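Local atomic coordinates of glyoxalase family protein (PDB entry 1ZSW), a protein that is of unknown function, but binds a zinc ion and belongs to the glyoxalase/bleomycin resistance protein/dioxygenase superfamily. Residues A[30-35]-A[78-83]; A[73-78]-A[162-167]; A[248-253]-A[296-301]. All blocks are in the same frame, centred on the assembly; numbering follows the deposited sequence.

Contact 1 (A[30-35]-A[78-83]); sequences GHHHIS and GSPGTE. With ZN (zinc ion), chain B.
The side chain of His-33 sets out beside Glu-83 and ends at the zinc ion. Its CB lies 3.4 Å from Glu-83 OE1 in one of the two conformers modelled for Glu-83. CG, set between the backbone N and the carbonyl carbon (chi1 64°), is also near OE1; in that conformer ring and carboxylate planes are nearly parallel, 9° apart, while the side chains cross at a slant. One nitrogen, ND1, gives a nearly straight hydrogen bond of 2.8 Å to His-32 ND1, which fixes the rotation of the His-33 ring. The acceptor lies in the His-33 ring plane; the donor is tilted 24° out of the His-32 plane. CD2 and CE1 flank NE2 on the zinc side, and NE2 of His-33 binds the zinc ion at 2.1 Å, a site shared with His-246 and Glu-294. The two histidines sit in a classic beta bulge of the vicinal oxygen chelate fold, both facing Ala-248 on the adjoining strand, consistent with their side chains lying close enough to bond. His-32 NE2 is also hydrogen-bonded to the carbonyl O of Thr-297. Pro-80 CB packs over one face of the His-32 ring, 4.0 Å above its plane. Pro-80 and Gly-81 are the central residues of a type II turn, and Gly-81 N donates to His-32 O at 2.8 Å. Ile-34 N donates to Glu-83 O over 3.1 Å.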
loop_
_atom_site.group_PDB
_atom_site.type_symbol
_atom_site.label_atom_id
_atom_site.label_comp_id
_atom_site.label_asym_id
_atom_site.label_seq_id
_atom_site.Cartn_x
_atom_site.Cartn_y
_atom_site.Cartn_z
ATOM N N GLY A 30 -5.705 5.480 7.819
ATOM C CA GLY A 30 -5.517 4.208 7.111
ATOM C C GLY A 30 -4.252 4.219 6.263
ATOM O O GLY A 30 -3.480 5.190 6.257
ATOM N N HIS A 31 -4.056 3.121 5.561
ATOM C CA HIS A 31 -2.981 3.049 4.567
ATOM C C HIS A 31 -3.230 4.043 3.442
ATOM O O HIS A 31 -4.380 4.278 3.019
ATOM C CB HIS A 31 -2.835 1.658 3.936
ATOM C CG HIS A 31 -2.864 0.527 4.927
ATOM N ND1 HIS A 31 -2.058 0.517 6.043
ATOM C CD2 HIS A 31 -3.570 -0.644 4.948
ATOM C CE1 HIS A 31 -2.267 -0.608 6.722
ATOM N NE2 HIS A 31 -3.185 -1.322 6.086
ATOM N N HIS A 32 -2.119 4.539 2.884
ATOM C CA HIS A 32 -2.156 5.465 1.729
ATOM C C HIS A 32 -1.892 4.722 0.425
ATOM O O HIS A 32 -2.693 4.770 -0.507
ATOM C CB HIS A 32 -1.141 6.599 1.952
ATOM C CG HIS A 32 -1.233 7.717 0.960
ATOM N ND1 HIS A 32 -0.765 7.611 -0.332
ATOM C CD2 HIS A 32 -1.711 8.982 1.096
ATOM C CE1 HIS A 32 -0.936 8.770 -0.957
ATOM N NE2 HIS A 32 -1.537 9.611 -0.119
ATOM N N HIS A 33 -0.766 4.016 0.370
ATOM C CA HIS A 33 -0.443 3.182 -0.782
ATOM C C HIS A 33 0.615 2.220 -0.377
ATOM O O HIS A 33 1.148 2.313 0.746
ATOM C CB HIS A 33 0.058 4.015 -1.997
ATOM C CG HIS A 33 1.344 4.758 -1.768
ATOM N ND1 HIS A 33 1.374 6.042 -1.252
ATOM C CD2 HIS A 33 2.635 4.443 -2.066
ATOM C CE1 HIS A 33 2.630 6.463 -1.194
ATOM N NE2 HIS A 33 3.414 5.517 -1.692
ATOM N N ILE A 34 0.923 1.287 -1.275
ATOM C CA ILE A 34 1.999 0.329 -1.012
ATOM C C ILE A 34 2.731 0.142 -2.325
ATOM O O ILE A 34 2.073 0.139 -3.366
ATOM C CB ILE A 34 1.408 -1.002 -0.422
ATOM C CG1 ILE A 34 2.490 -1.969 0.084
ATOM C CG2 ILE A 34 0.367 -1.645 -1.369
ATOM C CD1 ILE A 34 1.921 -2.949 1.151
ATOM N N SER A 35 4.051 0.081 -2.258
ATOM C CA SER A 35 4.900 0.086 -3.467
ATOM C C SER A 35 5.798 -1.131 -3.523
ATOM O O SER A 35 6.349 -1.494 -2.503
ATOM C CB SER A 35 5.754 1.362 -3.533
ATOM O OG SER A 35 4.817 2.456 -3.701
ATOM N N GLY A 78 -7.621 6.530 -8.136
ATOM C CA GLY A 78 -6.378 6.207 -7.461
ATOM C C GLY A 78 -6.376 6.817 -6.079
ATOM O O GLY A 78 -5.326 7.269 -5.595
ATOM N N SER A 79 -7.518 6.794 -5.399
ATOM C CA SER A 79 -7.625 7.505 -4.115
ATOM C C SER A 79 -6.759 6.846 -3.020
ATOM O O SER A 79 -6.445 5.653 -3.134
ATOM C CB SER A 79 -9.065 7.609 -3.692
ATOM O OG SER A 79 -9.559 6.342 -3.418
ATOM N N PRO A 80 -6.334 7.624 -2.014
ATOM C CA PRO A 80 -5.556 7.078 -0.904
ATOM C C PRO A 80 -6.235 5.846 -0.326
ATOM O O PRO A 80 -7.465 5.841 -0.067
ATOM C CB PRO A 80 -5.568 8.204 0.119
ATOM C CG PRO A 80 -5.483 9.452 -0.787
ATOM C CD PRO A 80 -6.468 9.102 -1.900
ATOM N N GLY A 81 -5.430 4.818 -0.098
ATOM C CA GLY A 81 -6.033 3.576 0.397
ATOM C C GLY A 81 -6.246 2.519 -0.686
ATOM O O GLY A 81 -6.473 1.337 -0.365
ATOM N N THR A 82 -6.171 2.902 -1.957
ATOM C CA THR A 82 -6.472 1.968 -3.025
ATOM C C THR A 82 -5.262 1.682 -3.906
ATOM O O THR A 82 -5.305 0.778 -4.745
ATOM C CB THR A 82 -7.654 2.462 -3.952
ATOM O OG1 THR A 82 -7.199 3.536 -4.800
ATOM C CG2 THR A 82 -8.854 2.870 -3.137
ATOM N N GLU A 83 -4.172 2.432 -3.679
ATOM C CA GLU A 83 -3.073 2.513 -4.609
ATOM C C GLU A 83 -2.032 1.424 -4.368
ATOM O O GLU A 83 -1.424 1.396 -3.283
ATOM C CB GLU A 83 -2.355 3.863 -4.399
ATOM C CG GLU A 83 -3.268 5.093 -4.503
ATOM C CD GLU A 83 -2.585 6.377 -4.039
ATOM O OE1 GLU A 83 -1.331 6.401 -3.966
ATOM O OE2 GLU A 83 -3.305 7.348 -3.721
HETATM ZN ZN ZN B . 5.527 5.704 -1.761
#

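Contact 2 (A[73-78]-A[162-167]); sequences YGDKTG and EHWETW
Asp-75 reaches across to the backbone of Glu-165, and the bend at its first torsion makes this possible. With CG set between the backbone N and the carbonyl carbon (chi1 74°), the carboxylate turns one oxygen to the facing loop and the other back over its own chain. OD2 accepts Glu-165 N at 2.9 Å, the donor approaching from above the carboxylate plane, 36° out of it. The same oxygen touches Trp-164 CA at 3.2 Å and is hydrogen-bonded to Ser-79 OG. OD1 takes weak bonds from the N atoms of Thr-77 and Gly-78, the first in the manner of an Asx turn just after strand 69-74. One residue on, the direction of donation reverses: Lys-76 N donates to Glu-165 O over 3.0 Å, so the backbone of Glu-165 is gripped at both its N and its O.

The Lys-76 chain is extended as far as CE and bends only at its last torsion (chi4 71°). Its CB packs 3.9 Å from Glu-165 CB, and its CG stands 4.1 Å from Trp-167 CE3, the lysine crossing the indole at about a right angle. The ammonium group passes Glu-165 by, NZ being 6.0 Å from Glu-165 OE2, and forms its salt bridge with Glu-168. Glu-165 instead turns its carboxylate back to a water, which donates to OE1 at 3.0 Å and, weakly, to Asp-75 OD2; Thr-77 OG1 binds this water too.

One carboxylate from each segment thus meets the same water. Backbone N-H groups, Ser-79 and the water would probably stabilise the charge of Asp-75, so that this one side chain both helps to shape its own turn and holds the loop 162-167 against it.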
loop_
_atom_site.group_PDB
_atom_site.type_symbol
_atom_site.label_atom_id
_atom_site.label_comp_id
_atom_site.label_asym_id
_atom_site.label_seq_id
_atom_site.Cartn_x
_atom_site.Cartn_y
_atom_site.Cartn_z
ATOM N N TYR A 73 -1.840 1.461 -9.757
ATOM C CA TYR A 73 -3.195 0.901 -9.926
ATOM C C TYR A 73 -4.038 1.246 -8.706
ATOM O O TYR A 73 -3.532 1.343 -7.582
ATOM C CB TYR A 73 -3.081 -0.626 -10.049
ATOM C CG TYR A 73 -2.112 -1.074 -11.135
ATOM C CD1 TYR A 73 -0.761 -1.328 -10.837
ATOM C CD2 TYR A 73 -2.531 -1.186 -12.489
ATOM C CE1 TYR A 73 0.142 -1.732 -11.807
ATOM C CE2 TYR A 73 -1.610 -1.576 -13.487
ATOM C CZ TYR A 73 -0.283 -1.847 -13.125
ATOM O OH TYR A 73 0.654 -2.252 -14.033
ATOM N N GLY A 74 -5.337 1.383 -8.898
ATOM C CA GLY A 74 -6.224 1.654 -7.786
ATOM C C GLY A 74 -7.646 1.746 -8.248
ATOM O O GLY A 74 -8.030 1.098 -9.200
ATOM N N ASP A 75 -8.401 2.570 -7.547
ATOM C CA ASP A 75 -9.819 2.748 -7.833
ATOM C C ASP A 75 -9.984 3.790 -8.943
ATOM O O ASP A 75 -9.025 4.141 -9.605
ATOM C CB ASP A 75 -10.624 3.090 -6.557
ATOM C CG ASP A 75 -10.420 4.512 -6.053
ATOM O OD1 ASP A 75 -9.522 5.187 -6.559
ATOM O OD2 ASP A 75 -11.156 4.940 -5.119
ATOM N N LYS A 76 -11.209 4.278 -9.112
ATOM C CA LYS A 76 -11.501 5.222 -10.222
ATOM C C LYS A 76 -10.501 6.380 -10.306
ATOM O O LYS A 76 -10.065 6.747 -11.402
ATOM C CB LYS A 76 -12.917 5.770 -10.079
ATOM C CG LYS A 76 -13.370 6.674 -11.245
ATOM C CD LYS A 76 -14.763 7.207 -10.932
ATOM C CE LYS A 76 -15.238 8.185 -11.993
ATOM N NZ LYS A 76 -15.524 7.440 -13.246
ATOM N N THR A 77 -10.121 6.938 -9.161
ATOM C CA THR A 77 -9.196 8.090 -9.139
ATOM C C THR A 77 -7.836 7.783 -8.502
ATOM O O THR A 77 -6.995 8.669 -8.297
ATOM C CB THR A 77 -9.792 9.297 -8.379
ATOM O OG1 THR A 77 -10.038 8.933 -7.017
ATOM C CG2 THR A 77 -11.095 9.754 -9.021
ATOM N N GLY A 78 -7.621 6.530 -8.136
ATOM C CA GLY A 78 -6.378 6.207 -7.461
ATOM C C GLY A 78 -6.376 6.817 -6.079
ATOM O O GLY A 78 -5.326 7.269 -5.595
ATOM N N GLU A 162 -14.755 6.421 2.684
ATOM C CA GLU A 162 -15.791 7.169 1.964
ATOM C C GLU A 162 -15.393 7.567 0.538
ATOM O O GLU A 162 -16.209 7.479 -0.385
ATOM C CB GLU A 162 -16.310 8.378 2.760
ATOM C CG GLU A 162 -17.260 9.286 1.939
ATOM C CD GLU A 162 -18.393 9.892 2.750
ATOM O OE1 GLU A 162 -18.774 11.045 2.451
ATOM O OE2 GLU A 162 -18.912 9.222 3.675
ATOM N N HIS A 163 -14.151 7.986 0.343
ATOM C CA HIS A 163 -13.755 8.487 -0.978
ATOM C C HIS A 163 -13.493 7.430 -2.062
ATOM O O HIS A 163 -13.366 7.776 -3.222
ATOM C CB HIS A 163 -12.598 9.489 -0.905
ATOM C CG HIS A 163 -11.306 8.917 -0.417
ATOM N ND1 HIS A 163 -10.628 9.431 0.667
ATOM C CD2 HIS A 163 -10.545 7.897 -0.882
ATOM C CE1 HIS A 163 -9.518 8.741 0.866
ATOM N NE2 HIS A 163 -9.440 7.808 -0.064
ATOM N N TRP A 164 -13.433 6.154 -1.689
ATOM C CA TRP A 164 -13.244 5.095 -2.683
ATOM C C TRP A 164 -14.385 5.013 -3.716
ATOM O O TRP A 164 -15.550 5.203 -3.366
ATOM C CB TRP A 164 -13.103 3.748 -1.976
ATOM C CG TRP A 164 -11.842 3.598 -1.149
ATOM C CD1 TRP A 164 -10.780 4.468 -1.064
ATOM C CD2 TRP A 164 -11.499 2.466 -0.334
ATOM N NE1 TRP A 164 -9.825 3.959 -0.222
ATOM C CE2 TRP A 164 -10.238 2.724 0.230
ATOM C CE3 TRP A 164 -12.152 1.264 -0.014
ATOM C CZ2 TRP A 164 -9.598 1.817 1.087
ATOM C CZ3 TRP A 164 -11.528 0.362 0.858
ATOM C CH2 TRP A 164 -10.257 0.644 1.390
ATOM N N GLU A 165 -14.040 4.746 -4.977
ATOM C CA GLU A 165 -15.037 4.578 -6.041
ATOM C C GLU A 165 -14.709 3.441 -6.975
ATOM O O GLU A 165 -13.603 3.366 -7.512
ATOM C CB GLU A 165 -15.130 5.847 -6.880
ATOM C CG GLU A 165 -15.793 6.985 -6.179
ATOM C CD GLU A 165 -15.672 8.270 -6.977
ATOM O OE1 GLU A 165 -14.549 8.830 -7.066
ATOM O OE2 GLU A 165 -16.708 8.689 -7.530
ATOM N N THR A 166 -15.683 2.579 -7.229
ATOM C CA THR A 166 -15.460 1.497 -8.179
ATOM C C THR A 166 -15.306 2.054 -9.605
ATOM O O THR A 166 -15.753 3.159 -9.939
ATOM C CB THR A 166 -16.590 0.423 -8.123
ATOM O OG1 THR A 166 -17.850 1.054 -8.353
ATOM C CG2 THR A 166 -16.634 -0.282 -6.741
ATOM N N TRP A 167 -14.650 1.253 -10.424
ATOM C CA TRP A 167 -14.195 1.636 -11.742
ATOM C C TRP A 167 -15.119 1.067 -12.803
ATOM O O TRP A 167 -15.214 -0.144 -12.959
ATOM C CB TRP A 167 -12.771 1.093 -11.875
ATOM C CG TRP A 167 -12.101 1.228 -13.165
ATOM C CD1 TRP A 167 -11.315 0.291 -13.771
ATOM C CD2 TRP A 167 -12.123 2.359 -14.034
ATOM N NE1 TRP A 167 -10.843 0.770 -14.957
ATOM C CE2 TRP A 167 -11.313 2.042 -15.141
ATOM C CE3 TRP A 167 -12.728 3.620 -13.969
ATOM C CZ2 TRP A 167 -11.100 2.928 -16.190
ATOM C CZ3 TRP A 167 -12.506 4.513 -15.013
ATOM C CH2 TRP A 167 -11.704 4.155 -16.104
HETATM O O HOH W 1 -11.918 7.399 -6.612
#

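Contact 3 (A[248-253]-A[296-301]); sequences AIRVKN and ATDGPG
Strands 248-251 and 296-297 run parallel, with Arg-250 opposite Ala-296 and Val-251 opposite Thr-297, and three backbone bonds of 2.9 to 3.0 Å join them: Ala-296 N to Ile-249 O, Val-251 N to Ala-296 O and Asp-298 N to Val-251 O. Where segment 296-301 turns its corner at Asp-298, that residue points its carboxylate back at Arg-250. The guanidinium meets it side-on, NE bonding OD1 at 2.8 Å and NH2 bonding OD2 at 2.9 Å, each on the syn side of its oxygen. A bend at chi3 (57°) brings NE and NH2 round to the acid, although the two flat groups remain 36° apart. This partly buried salt bridge lies on the face shared with Ala-296; His-32 packs against Arg-250, Ala-296 and Asp-298 there.

On the other face the methyls take over. Val-251 CG2 and Thr-297 CG2 meet at 4.0 Å, and Thr-297 CG2 also rests 3.6 Å from Asn-253 O, while Thr-297 OG1 turns to Gly-299 O. A water links Lys-252 O to Gly-299 N beyond the last direct bond. Asn-253 is the N-cap of helix 254-266, its OD1 bonded to Glu-256 N. Parallel pairing of the first and last strands of a beta-alpha-beta-beta-beta run, with a helix entered straight after the first, is the hallmark of the vicinal oxygen chelate fold.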
loop_
_atom_site.group_PDB
_atom_site.type_symbol
_atom_site.label_atom_id
_atom_site.label_comp_id
_atom_site.label_asym_id
_atom_site.label_seq_id
_atom_site.Cartn_x
_atom_site.Cartn_y
_atom_site.Cartn_z
ATOM N N ALA A 248 2.983 3.098 2.802
ATOM C CA ALA A 248 2.663 4.504 3.145
ATOM C C ALA A 248 1.364 4.581 3.899
ATOM O O ALA A 248 0.409 3.883 3.540
ATOM C CB ALA A 248 2.572 5.375 1.889
ATOM N N ILE A 249 1.348 5.436 4.926
ATOM C CA ILE A 249 0.139 5.692 5.729
ATOM C C ILE A 249 -0.319 7.123 5.520
ATOM O O ILE A 249 0.485 7.966 5.187
ATOM C CB ILE A 249 0.345 5.387 7.229
ATOM C CG1 ILE A 249 1.376 6.328 7.861
ATOM C CG2 ILE A 249 0.807 3.895 7.388
ATOM C CD1 ILE A 249 1.750 6.055 9.380
ATOM N N ARG A 250 -1.611 7.361 5.756
ATOM C CA ARG A 250 -2.256 8.626 5.410
ATOM C C ARG A 250 -2.182 9.655 6.503
ATOM O O ARG A 250 -2.481 9.354 7.670
ATOM C CB ARG A 250 -3.764 8.413 5.135
ATOM C CG ARG A 250 -4.013 7.525 3.918
ATOM C CD ARG A 250 -5.475 7.096 3.880
ATOM N NE ARG A 250 -6.378 8.268 3.876
ATOM C CZ ARG A 250 -7.687 8.219 4.110
ATOM N NH1 ARG A 250 -8.305 7.058 4.354
ATOM N NH2 ARG A 250 -8.373 9.347 4.105
ATOM N N VAL A 251 -1.868 10.894 6.097
ATOM C CA VAL A 251 -2.140 12.047 6.982
ATOM C C VAL A 251 -2.957 13.089 6.216
ATOM O O VAL A 251 -2.994 13.074 5.010
ATOM C CB VAL A 251 -0.859 12.616 7.601
ATOM C CG1 VAL A 251 -0.106 11.489 8.323
ATOM C CG2 VAL A 251 -0.016 13.303 6.527
ATOM N N LYS A 252 -3.660 13.959 6.942
ATOM C CA LYS A 252 -4.620 14.868 6.330
ATOM C C LYS A 252 -3.995 15.968 5.494
ATOM O O LYS A 252 -4.533 16.334 4.464
ATOM C CB LYS A 252 -5.506 15.486 7.417
ATOM C CG LYS A 252 -6.659 16.270 6.866
ATOM C CD LYS A 252 -7.364 16.923 8.030
ATOM C CE LYS A 252 -8.733 17.386 7.616
ATOM N NZ LYS A 252 -9.380 17.978 8.806
ATOM N N ASN A 253 -2.892 16.515 5.960
ATOM C CA ASN A 253 -2.316 17.723 5.353
ATOM C C ASN A 253 -0.867 17.907 5.754
ATOM O O ASN A 253 -0.267 17.098 6.488
ATOM C CB ASN A 253 -3.133 18.962 5.794
ATOM C CG ASN A 253 -3.278 19.033 7.281
ATOM O OD1 ASN A 253 -2.338 18.739 8.031
ATOM N ND2 ASN A 253 -4.480 19.389 7.748
ATOM N N ALA A 296 2.348 9.986 4.107
ATOM C CA ALA A 296 1.974 10.733 2.905
ATOM C C ALA A 296 0.688 11.509 3.127
ATOM O O ALA A 296 -0.302 10.990 3.683
ATOM C CB ALA A 296 1.811 9.809 1.690
ATOM N N THR A 297 0.661 12.743 2.615
ATOM C CA THR A 297 -0.613 13.472 2.630
ATOM C C THR A 297 -1.664 12.916 1.663
ATOM O O THR A 297 -1.345 12.404 0.570
ATOM C CB THR A 297 -0.382 14.991 2.332
ATOM O OG1 THR A 297 0.089 15.154 0.980
ATOM C CG2 THR A 297 0.620 15.590 3.331
ATOM N N ASP A 298 -2.931 13.027 2.037
ATOM C CA ASP A 298 -4.045 12.560 1.198
ATOM C C ASP A 298 -4.107 13.294 -0.122
ATOM O O ASP A 298 -4.380 12.702 -1.159
ATOM C CB ASP A 298 -5.395 12.708 1.923
ATOM C CG ASP A 298 -5.704 11.541 2.857
ATOM O OD1 ASP A 298 -5.061 10.468 2.772
ATOM O OD2 ASP A 298 -6.646 11.680 3.666
ATOM N N GLY A 299 -3.813 14.585 -0.082
ATOM C CA GLY A 299 -3.862 15.374 -1.304
ATOM C C GLY A 299 -2.519 15.848 -1.805
ATOM O O GLY A 299 -1.515 15.818 -1.085
ATOM N N PRO A 300 -2.512 16.434 -3.016
ATOM C CA PRO A 300 -3.723 16.712 -3.815
ATOM C C PRO A 300 -4.256 15.569 -4.665
ATOM O O PRO A 300 -5.412 15.640 -5.147
ATOM C CB PRO A 300 -3.284 17.888 -4.688
ATOM C CG PRO A 300 -1.824 17.742 -4.829
ATOM C CD PRO A 300 -1.296 17.017 -3.606
ATOM N N GLY A 301 -3.458 14.516 -4.857
ATOM C CA GLY A 301 -3.939 13.350 -5.578
ATOM C C GLY A 301 -3.645 13.376 -7.060
ATOM O O GLY A 301 -3.063 14.345 -7.561
HETATM O O HOH W 2 -3.483 16.642 1.981
#

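How the contacts relate
From the N terminus, strand 31-38 comes first, and contact 1 closes the loop that leads back to it through a helix and two strands. Before that loop is complete the chain passes 73-78, whose partner at 162-167 arrives only much later, so contacts 1 and 2 cross, sharing Gly-78. Contact 2 thereby fastens the linker between strands 150-155 and 180-188 to the turn after strand 69-74. Contact 3 follows in series and closes a second loop of equal length. Strand 244-251 lies between 31-38 and 292-300, so contacts 1 and 3 lie side by side in one mixed sheet, which carries the zinc ligands.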